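Local coordinates for protein extracellular ligand-binding receptor (Desulfitobacterium hafniense, PDB 4Q6B) that binds leucine between its two lobes and probably delivers amino acids to an ABC transporter, as a substrate-binding protein of the leucine-binding family, at residues L59-G62 and L63-Q67; H81-S84 and F85-I88. All coordinates share one frame; numbering follows the deposited sequence. Where two conformers were deposited one is given.

Contact 1. Residues L59-G62 and L63-Q67; sequences LEKG and LAIAQ
L63 reaches back one helical turn to L59, carbon by carbon. CB starts over the carbonyl oxygen of L59. CG, turned anti to its own carbonyl carbon (chi1 -61°), lies 3.3 Å from L59 O and 3.9 Å from L59 CD1. At the tip, CD1 meets L59 CD1, also at 3.9 Å, while CD2 only grazes the same methyl. L59 answers with CG anti to its backbone N (chi1 176°), beside its own carbonyl carbon, and its CD1 branch faces L63; the two cross obliquely. Both leucines also lie on P89 of helix 84-97. With an alanine in place of L63, the L59 CD1 methyl would probably lose its partner one turn on, and a gap would open against P89. Beneath this pair L63 N donates to L59 O at 2.9 Å, nearly straight at 165°. The same i to i+4 pattern continues in A64 N to E60 O, I65 N to K61 O at 3.0 Å, and A66 N to G62 O. Round the helix, K61 CG touches I65 CD1 at 3.8 Å, and I65 CG1 rests near K61 O. The K61 ammonium turns to a salt bridge with E56 and a hydrogen bond to the backbone O of D54. Such i to i+4 leucine packing over backbone bonds is characteristic of an alpha-helix, here helix 59-70 beside the parallel sheet of the N-terminal lobe.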
ATOM      1  N   LEU A  59      -1.743  16.596  -7.352  1.00 16.28           N
ATOM      2  CA  LEU A  59      -0.499  17.067  -6.759  1.00 15.88           C
ATOM      3  C   LEU A  59      -0.668  18.484  -6.188  1.00 16.16           C
ATOM      4  O   LEU A  59      -0.248  18.744  -5.052  1.00 18.42           O
ATOM      5  CB  LEU A  59       0.633  17.064  -7.825  1.00 18.16           C
ATOM      6  CG  LEU A  59       1.968  17.644  -7.328  1.00 17.38           C
ATOM      7  CD1 LEU A  59       2.487  16.863  -6.189  1.00 19.29           C
ATOM      8  CD2 LEU A  59       2.973  17.678  -8.470  1.00 24.61           C
ATOM      9  N   GLU A  60      -1.306  19.372  -6.927  1.00 17.42           N
ATOM     10  CA  GLU A  60      -1.374  20.796  -6.482  1.00 18.94           C
ATOM     11  C   GLU A  60      -2.190  20.879  -5.193  1.00 21.91           C
ATOM     12  O   GLU A  60      -1.785  21.558  -4.233  1.00 20.02           O
ATOM     13  CB  GLU A  60      -1.944  21.746  -7.533  1.00 21.05           C
ATOM     14  CG  GLU A  60      -1.054  21.868  -8.745  1.00 28.72           C
ATOM     15  CD  GLU A  60      -1.640  22.715  -9.858  1.00 46.63           C
ATOM     16  OE1 GLU A  60      -0.986  22.804 -10.927  1.00 56.05           O
ATOM     17  OE2 GLU A  60      -2.736  23.304  -9.670  1.00 47.82           O
ATOM     18  N   LYS A  61      -3.348  20.209  -5.170  1.00 17.65           N
ATOM     19  CA  LYS A  61      -4.145  20.196  -3.945  1.00 19.67           C
ATOM     20  C   LYS A  61      -3.406  19.510  -2.787  1.00 16.79           C
ATOM     21  O   LYS A  61      -3.478  19.952  -1.621  1.00 16.30           O
ATOM     22  CB  LYS A  61      -5.495  19.490  -4.166  1.00 20.74           C
ATOM     23  CG  LYS A  61      -6.395  19.611  -2.935  1.00 28.81           C
ATOM     24  CD  LYS A  61      -7.875  19.671  -3.249  1.00 36.01           C
ATOM     25  CE  LYS A  61      -8.658  20.158  -2.028  1.00 36.43           C
ATOM     26  NZ  LYS A  61     -10.056  19.584  -2.074  1.00 38.70           N
ATOM     27  N   GLY A  62      -2.729  18.402  -3.077  1.00 16.98           N
ATOM     28  CA  GLY A  62      -1.912  17.723  -2.076  1.00 14.09           C
ATOM     29  C   GLY A  62      -0.829  18.559  -1.398  1.00 14.56           C
ATOM     30  O   GLY A  62      -0.663  18.499  -0.169  1.00 15.06           O
ATOM     31  N   LEU A  63      -0.083  19.312  -2.188  1.00 14.19           N
ATOM     32  CA  LEU A  63       0.948  20.210  -1.638  1.00 13.07           C
ATOM     33  C   LEU A  63       0.320  21.325  -0.791  1.00 17.75           C
ATOM     34  O   LEU A  63       0.880  21.733   0.227  1.00 15.21           O
ATOM     35  CB  LEU A  63       1.815  20.819  -2.752  1.00 14.99           C
ATOM     36  CG  LEU A  63       2.574  19.731  -3.557  1.00 17.68           C
ATOM     37  CD1 LEU A  63       3.409  20.357  -4.632  1.00 19.52           C
ATOM     38  CD2 LEU A  63       3.496  18.877  -2.649  1.00 20.86           C
ATOM     39  N   ALA A  64      -0.826  21.848  -1.219  1.00 16.72           N
ATOM     40  CA  ALA A  64      -1.525  22.898  -0.454  1.00 15.20           C
ATOM     41  C   ALA A  64      -2.001  22.375   0.901  1.00 15.84           C
ATOM     42  O   ALA A  64      -1.904  23.077   1.923  1.00 16.49           O
ATOM     43  CB  ALA A  64      -2.702  23.430  -1.259  1.00 18.36           C
ATOM     44  N   ILE A  65      -2.535  21.158   0.908  1.00 16.09           N
ATOM     45  CA  ILE A  65      -2.968  20.498   2.135  1.00 13.16           C
ATOM     46  C   ILE A  65      -1.768  20.277   3.041  1.00 13.14           C
ATOM     47  O   ILE A  65      -1.840  20.531   4.286  1.00 14.32           O
ATOM     48  CB  ILE A  65      -3.683  19.164   1.790  1.00 13.35           C
ATOM     49  CG1 ILE A  65      -5.082  19.479   1.214  1.00 16.18           C
ATOM     50  CG2 ILE A  65      -3.784  18.203   3.000  1.00 13.82           C
ATOM     51  CD1 ILE A  65      -5.811  18.278   0.584  1.00 16.36           C
ATOM     52  N   ALA A  66      -0.645  19.852   2.445  1.00 11.92           N
ATOM     53  CA  ALA A  66       0.535  19.527   3.275  1.00 12.18           C
ATOM     54  C   ALA A  66       1.004  20.785   4.015  1.00 14.00           C
ATOM     55  O   ALA A  66       1.279  20.738   5.242  1.00 15.03           O
ATOM     56  CB  ALA A  66       1.704  18.928   2.392  1.00 12.60           C
ATOM     57  N   GLN A  67       1.099  21.904   3.286  0.54 13.98           N
ATOM     58  CA  GLN A  67       1.503  23.165   3.875  0.54 16.17           C
ATOM     59  C   GLN A  67       0.493  23.612   4.916  0.54 16.27           C
ATOM     60  O   GLN A  67       0.864  24.103   5.967  0.54 18.10           O
ATOM     61  CB  GLN A  67       1.692  24.256   2.801  0.54 15.46           C
ATOM     62  CG  GLN A  67       1.980  25.668   3.338  0.54 23.09           C
ATOM     63  CD  GLN A  67       3.092  25.724   4.387  0.54 22.80           C
ATOM     64  OE1 GLN A  67       3.906  24.797   4.513  0.54 22.82           O
ATOM     65  NE2 GLN A  67       3.115  26.811   5.170  0.54 18.97           N
TER

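Contact 2. Residues H81-S84 and F85-I88; sequences HRNS and FISI. With LEU (leucine), chain B.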
ATOM      1  N   HIS A  81       0.086  10.524   2.079  1.00 13.43           N
ATOM      2  CA  HIS A  81      -1.076  10.620   1.180  1.00 12.33           C
ATOM      3  C   HIS A  81      -1.248   9.221   0.539  1.00 14.79           C
ATOM      4  O   HIS A  81      -0.576   8.254   0.952  1.00 15.00           O
ATOM      5  CB  HIS A  81      -0.839  11.702   0.108  1.00 11.65           C
ATOM      6  CG  HIS A  81      -0.731  13.094   0.671  1.00 11.39           C
ATOM      7  ND1 HIS A  81      -1.515  14.138   0.207  1.00 12.57           N
ATOM      8  CD2 HIS A  81       0.036  13.616   1.663  1.00 13.60           C
ATOM      9  CE1 HIS A  81      -1.236  15.235   0.885  1.00 12.04           C
ATOM     10  NE2 HIS A  81      -0.296  14.950   1.774  1.00 13.52           N
ATOM     11  N   ARG A  82      -2.123   9.088  -0.453  1.00 13.45           N
ATOM     12  CA  ARG A  82      -2.373   7.752  -1.034  1.00 14.50           C
ATOM     13  C   ARG A  82      -1.389   7.505  -2.163  1.00 14.75           C
ATOM     14  O   ARG A  82      -0.634   6.507  -2.158  1.00 16.63           O
ATOM     15  CB  ARG A  82      -3.780   7.681  -1.619  1.00 15.15           C
ATOM     16  CG  ARG A  82      -4.159   6.276  -2.117  1.00 18.55           C
ATOM     17  CD  ARG A  82      -5.617   6.283  -2.635  1.00 18.91           C
ATOM     18  NE  ARG A  82      -6.114   4.979  -3.096  1.00 23.03           N
ATOM     19  CZ  ARG A  82      -6.125   4.587  -4.364  1.00 33.31           C
ATOM     20  NH1 ARG A  82      -6.606   3.388  -4.680  1.00 36.78           N
ATOM     21  NH2 ARG A  82      -5.649   5.392  -5.308  1.00 37.41           N
ATOM     22  N   ASN A  83      -1.326   8.437  -3.100  1.00 13.89           N
ATOM     23  CA  ASN A  83      -0.542   8.196  -4.311  1.00 15.04           C
ATOM     24  C   ASN A  83       0.906   8.562  -4.055  1.00 15.76           C
ATOM     25  O   ASN A  83       1.178   9.637  -3.498  1.00 16.74           O
ATOM     26  CB  ASN A  83      -1.039   9.092  -5.474  1.00 16.91           C
ATOM     27  CG  ASN A  83      -2.495   8.830  -5.815  1.00 23.68           C
ATOM     28  OD1 ASN A  83      -3.383   9.379  -5.163  1.00 22.52           O
ATOM     29  ND2 ASN A  83      -2.747   7.959  -6.799  1.00 29.02           N
ATOM     30  N   SER A  84       1.838   7.712  -4.466  1.00 13.52           N
ATOM     31  CA  SER A  84       3.252   8.078  -4.268  1.00 12.32           C
ATOM     32  C   SER A  84       3.680   9.374  -4.959  1.00 13.29           C
ATOM     33  O   SER A  84       4.532  10.103  -4.436  1.00 15.44           O
ATOM     34  CB  SER A  84       4.172   6.928  -4.718  1.00 13.26           C
ATOM     35  OG  SER A  84       4.012   5.792  -3.890  1.00 16.08           O
ATOM     36  N   PHE A  85       3.110   9.710  -6.123  1.00 14.88           N
ATOM     37  CA  PHE A  85       3.538  10.961  -6.773  1.00 17.42           C
ATOM     38  C   PHE A  85       3.125  12.221  -6.021  1.00 17.18           C
ATOM     39  O   PHE A  85       3.636  13.323  -6.306  1.00 17.54           O
ATOM     40  CB  PHE A  85       3.091  11.019  -8.229  1.00 15.35           C
ATOM     41  CG  PHE A  85       1.636  11.414  -8.400  1.00 22.09           C
ATOM     42  CD1 PHE A  85       1.298  12.733  -8.637  1.00 23.08           C
ATOM     43  CD2 PHE A  85       0.629  10.462  -8.339  1.00 20.20           C
ATOM     44  CE1 PHE A  85      -0.029  13.126  -8.808  1.00 23.79           C
ATOM     45  CE2 PHE A  85      -0.728  10.857  -8.500  1.00 21.99           C
ATOM     46  CZ  PHE A  85      -1.029  12.187  -8.727  1.00 23.91           C
ATOM     47  N   ILE A  86       2.203  12.066  -5.077  1.00 14.50           N
ATOM     48  CA  ILE A  86       1.855  13.131  -4.134  1.00 13.33           C
ATOM     49  C   ILE A  86       2.612  12.995  -2.829  1.00 15.51           C
ATOM     50  O   ILE A  86       3.200  13.960  -2.353  1.00 14.79           O
ATOM     51  CB  ILE A  86       0.324  13.147  -3.925  1.00 14.59           C
ATOM     52  CG1 ILE A  86      -0.342  13.238  -5.295  1.00 14.67           C
ATOM     53  CG2 ILE A  86      -0.113  14.293  -2.937  1.00 16.72           C
ATOM     54  CD1 ILE A  86      -1.853  13.426  -5.192  1.00 18.75           C
ATOM     55  N   SER A  87       2.681  11.795  -2.251  1.00 12.38           N
ATOM     56  CA  SER A  87       3.387  11.651  -0.974  1.00 17.79           C
ATOM     57  C   SER A  87       4.868  12.043  -1.059  1.00 13.88           C
ATOM     58  O   SER A  87       5.414  12.644  -0.118  1.00 12.71           O
ATOM     59  CB  SER A  87       3.283  10.203  -0.459  1.00 13.97           C
ATOM     60  OG  SER A  87       1.969   9.899  -0.049  1.00 16.41           O
ATOM     61  N   ILE A  88       5.547  11.672  -2.136  1.00 15.27           N
ATOM     62  CA  ILE A  88       6.977  11.971  -2.214  1.00 15.63           C
ATOM     63  C   ILE A  88       7.278  13.495  -2.134  1.00 17.91           C
ATOM     64  O   ILE A  88       8.039  13.936  -1.262  1.00 16.57           O
ATOM     65  CB  ILE A  88       7.604  11.292  -3.458  1.00 18.59           C
ATOM     66  CG1 ILE A  88       7.548   9.758  -3.272  1.00 15.41           C
ATOM     67  CG2 ILE A  88       9.014  11.803  -3.730  1.00 19.40           C
ATOM     68  CD1 ILE A  88       7.854   9.052  -4.618  1.00 16.52           C
TER
HETATM   69  N   LEU B 401       0.431   2.091  -4.158  1.00 27.69           N
HETATM   70  CA  LEU B 401      -0.041   3.216  -4.974  1.00 26.83           C
HETATM   71  C   LEU B 401       0.989   4.332  -4.999  1.00 22.04           C
HETATM   72  O   LEU B 401       0.826   5.325  -5.695  1.00 21.18           O
HETATM   73  CB  LEU B 401      -1.366   3.730  -4.411  1.00 23.66           C
HETATM   74  CG  LEU B 401      -2.342   2.577  -4.669  1.00 28.99           C
HETATM   75  CD1 LEU B 401      -3.133   2.256  -3.435  1.00 35.42           C
HETATM   76  CD2 LEU B 401      -3.255   2.797  -5.867  1.00 26.01           C
HETATM   77  OXT LEU B 401       2.026   4.205  -4.331  1.00 21.01           O
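N83 and F85 lie side by side and point the same way: N83 CB approaches F85 CE2 obliquely at 3.5 Å, and the amide and ring planes are 58° apart. One face of the phenyl ring takes I86 CG1, offset toward the rim. The R82 guanidinium carries the bound leucine on one face: ligand CD2 comes within 3.6 Å of R82 NH2, and ligand CD1 lies over the same face, 3.8 Å above the plane. The extended R82 chain, CG anti to the backbone N (chi1 -174°), brings this flat group to the ligand's methyls. The H81 imidazole meets I86 CG2 obliquely, 3.4 Å from H81 ND1; D55 and Y94 bind its two nitrogens. At its backbone, H81 N donates to S87 OG at 2.9 Å in a bent bond, and S106 is the hydroxyl's further partner. N83 O is gripped by two amides: S87 N approaches nearly straight at 2.9 Å, whereas I86 N lies above the carbonyl plane. At the helix start, S84 takes the ligand carboxylate by two bonds, S84 N to leucine O at 2.9 Å and S84 OG to leucine OXT at 2.6 Å; S108 N also bonds that hydroxyl. The helix dipole would probably favour the negative charge held there. A carboxylate received at the N terminus of a helix, here helix 84-97, is characteristic of the amino-acid pocket of type I periplasmic binding proteins.

Overall arrangement
From the N terminus the chain runs through strand 10-17, helix 26-39 and strand 47-54 before entering helix 59-70, where contact 1 forms within a single helix and closes no long loop. Strand 75-79 then leads to contact 2, the turn into helix 84-97. The two are in series, neither nested nor crossed, with centres about 10 Å apart, and they meet directly: G62 O is 3.5 Å from H81 CE1, and L59 CD1 is 3.7 Å from F85 O. The glycine brings the helix backbone close to I86 as well. Contact 1 thus sits against the ligand-binding turn, joining helix 59-70 to helix 84-97 in the N-terminal lobe.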